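Local coordinates for protein fimbrial structural subunit (Actinomyces naeslundii, PDB 3QDH) that builds the shaft of type 2 fimbriae and acts as an adhesin, mediating interactions with streptococci and host cells during oral biofilm development, at residues G180-L185 against E252-A257. Residues are numbered along the deposited sequence; the frame is centred on the assembly and turned at random.
Sequences GAQFQL and ETKAPA
Gln182 and Lys254 form an antiparallel hydrogen-bonded pair between the parts 182-185 and 252-254 of two strands, whose N-to-C directions stand 143° apart. Gln182 N gives a nearly straight bond to Lys254 O (2.8 Å). Gln182 O answers two backbone donors, Thr253 N at 2.8 Å and Lys254 N at 3.3 Å, both tilted to the same face of its plane. Two residues thus oppose one: a classic beta bulge, with a weak third bond from Thr253 OG1 to the same oxygen. Past the bulge, Phe183 faces Glu252 in a non-hydrogen-bonded pair. Glu252 CG lies over one ring face, 4.0 Å from the Phe183 centroid, a CH-pi contact displaced toward the rim; with CG anti to the backbone N (chi1 -159°), the extended side chain runs obliquely over the ring, its carboxylate plane 27° from that of the ring. On the other face of the sheet, the Lys254 chain starts beside Gln182, CB to CB, then bends at chi3 and chi4, which brings NZ to Ala255 O (3.1 Å) and, weakly, to Gly180 O. Beyond the paired strands, Ala181 CB rests on Pro256 CD at 3.8 Å. In this C-terminal, CnaB-type domain, Glu252 and Phe183 touch Lys165 of strand 154-165 and Pro256 touches Asn287, consistent with the Lys-Asn-acid group of an isopeptide site; Phe183 also packs on Ile221 of strand 220-230.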
loop_
_atom_site.group_PDB
_atom_site.type_symbol
_atom_site.label_atom_id
_atom_site.label_comp_id
_atom_site.label_asym_id
_atom_site.label_seq_id
_atom_site.Cartn_x
_atom_site.Cartn_y
_atom_site.Cartn_z
ATOM N N GLY A 180 16.873 25.042 8.674
ATOM C CA GLY A 180 18.094 24.247 8.650
ATOM C C GLY A 180 18.236 23.231 9.763
ATOM O O GLY A 180 19.242 22.531 9.834
ATOM N N ALA A 181 17.241 23.158 10.644
ATOM C CA ALA A 181 17.200 22.114 11.657
ATOM C C ALA A 181 16.928 20.778 10.968
ATOM O O ALA A 181 16.151 20.712 10.015
ATOM C CB ALA A 181 16.131 22.413 12.690
ATOM N N GLN A 182 17.582 19.724 11.441
ATOM C CA GLN A 182 17.451 18.415 10.812
ATOM C C GLN A 182 16.895 17.346 11.750
ATOM O O GLN A 182 17.287 17.257 12.915
ATOM C CB GLN A 182 18.765 17.983 10.149
ATOM C CG GLN A 182 19.072 18.756 8.865
ATOM C CD GLN A 182 20.270 18.219 8.098
ATOM O OE1 GLN A 182 21.025 17.384 8.591
ATOM N NE2 GLN A 182 20.448 18.707 6.877
ATOM N N PHE A 183 15.970 16.547 11.218
ATOM C CA PHE A 183 15.264 15.512 11.975
ATOM C C PHE A 183 15.234 14.193 11.203
ATOM O O PHE A 183 15.415 14.166 9.985
ATOM C CB PHE A 183 13.814 15.939 12.262
ATOM C CG PHE A 183 13.679 17.091 13.227
ATOM C CD1 PHE A 183 13.532 16.862 14.593
ATOM C CD2 PHE A 183 13.656 18.408 12.765
ATOM C CE1 PHE A 183 13.385 17.928 15.488
ATOM C CE2 PHE A 183 13.506 19.479 13.652
ATOM C CZ PHE A 183 13.373 19.240 15.012
ATOM N N GLN A 184 15.008 13.103 11.934
ATOM C CA GLN A 184 14.805 11.776 11.357
ATOM C C GLN A 184 13.651 11.087 12.090
ATOM O O GLN A 184 13.497 11.249 13.302
ATOM C CB GLN A 184 16.084 10.931 11.458
ATOM C CG GLN A 184 17.250 11.441 10.605
ATOM C CD GLN A 184 18.323 10.393 10.367
ATOM O OE1 GLN A 184 18.773 9.716 11.293
ATOM N NE2 GLN A 184 18.751 10.268 9.115
ATOM N N LEU A 185 12.836 10.338 11.349
ATOM C CA LEU A 185 11.674 9.651 11.921
ATOM C C LEU A 185 11.907 8.152 12.089
ATOM O O LEU A 185 12.449 7.494 11.199
ATOM C CB LEU A 185 10.422 9.894 11.071
ATOM C CG LEU A 185 9.642 11.184 11.330
ATOM C CD1 LEU A 185 8.833 11.582 10.103
ATOM C CD2 LEU A 185 8.744 11.057 12.565
ATOM N N GLU A 252 15.917 14.722 16.635
ATOM C CA GLU A 252 16.674 15.851 16.089
ATOM C C GLU A 252 18.137 15.451 15.892
ATOM O O GLU A 252 18.808 15.018 16.833
ATOM C CB GLU A 252 16.557 17.099 16.974
ATOM C CG GLU A 252 16.888 18.395 16.227
ATOM C CD GLU A 252 16.920 19.644 17.105
ATOM O OE1 GLU A 252 16.400 19.626 18.244
ATOM O OE2 GLU A 252 17.467 20.664 16.636
ATOM N N THR A 253 18.614 15.584 14.660
ATOM C CA THR A 253 19.961 15.153 14.299
ATOM C C THR A 253 20.936 16.323 14.135
ATOM O O THR A 253 22.153 16.149 14.271
ATOM C CB THR A 253 19.948 14.301 13.020
ATOM O OG1 THR A 253 19.105 14.921 12.039
ATOM C CG2 THR A 253 19.428 12.892 13.324
ATOM N N LYS A 254 20.395 17.505 13.840
ATOM C CA LYS A 254 21.201 18.719 13.692
ATOM C C LYS A 254 20.421 19.962 14.115
ATOM O O LYS A 254 19.308 20.218 13.633
ATOM C CB LYS A 254 21.715 18.873 12.253
ATOM C CG LYS A 254 22.795 19.953 12.086
ATOM C CD LYS A 254 23.107 20.250 10.623
ATOM C CE LYS A 254 22.112 21.224 10.003
ATOM N NZ LYS A 254 22.143 22.591 10.618
ATOM N N ALA A 255 21.018 20.723 15.027
ATOM C CA ALA A 255 20.448 21.981 15.488
ATOM C C ALA A 255 20.577 23.035 14.392
ATOM O O ALA A 255 21.509 22.972 13.586
ATOM C CB ALA A 255 21.149 22.440 16.758
ATOM N N PRO A 256 19.636 23.998 14.338
ATOM C CA PRO A 256 19.837 25.100 13.398
ATOM C C PRO A 256 21.045 25.939 13.834
ATOM O O PRO A 256 21.479 25.835 14.987
ATOM C CB PRO A 256 18.539 25.904 13.509
ATOM C CG PRO A 256 17.994 25.573 14.843
ATOM C CD PRO A 256 18.408 24.164 15.136
ATOM N N ALA A 257 21.575 26.751 12.923
ATOM C CA ALA A 257 22.810 27.511 13.168
ATOM C C ALA A 257 22.793 28.329 14.464
ATOM O O ALA A 257 21.930 29.191 14.656
ATOM C CB ALA A 257 23.127 28.400 11.976
#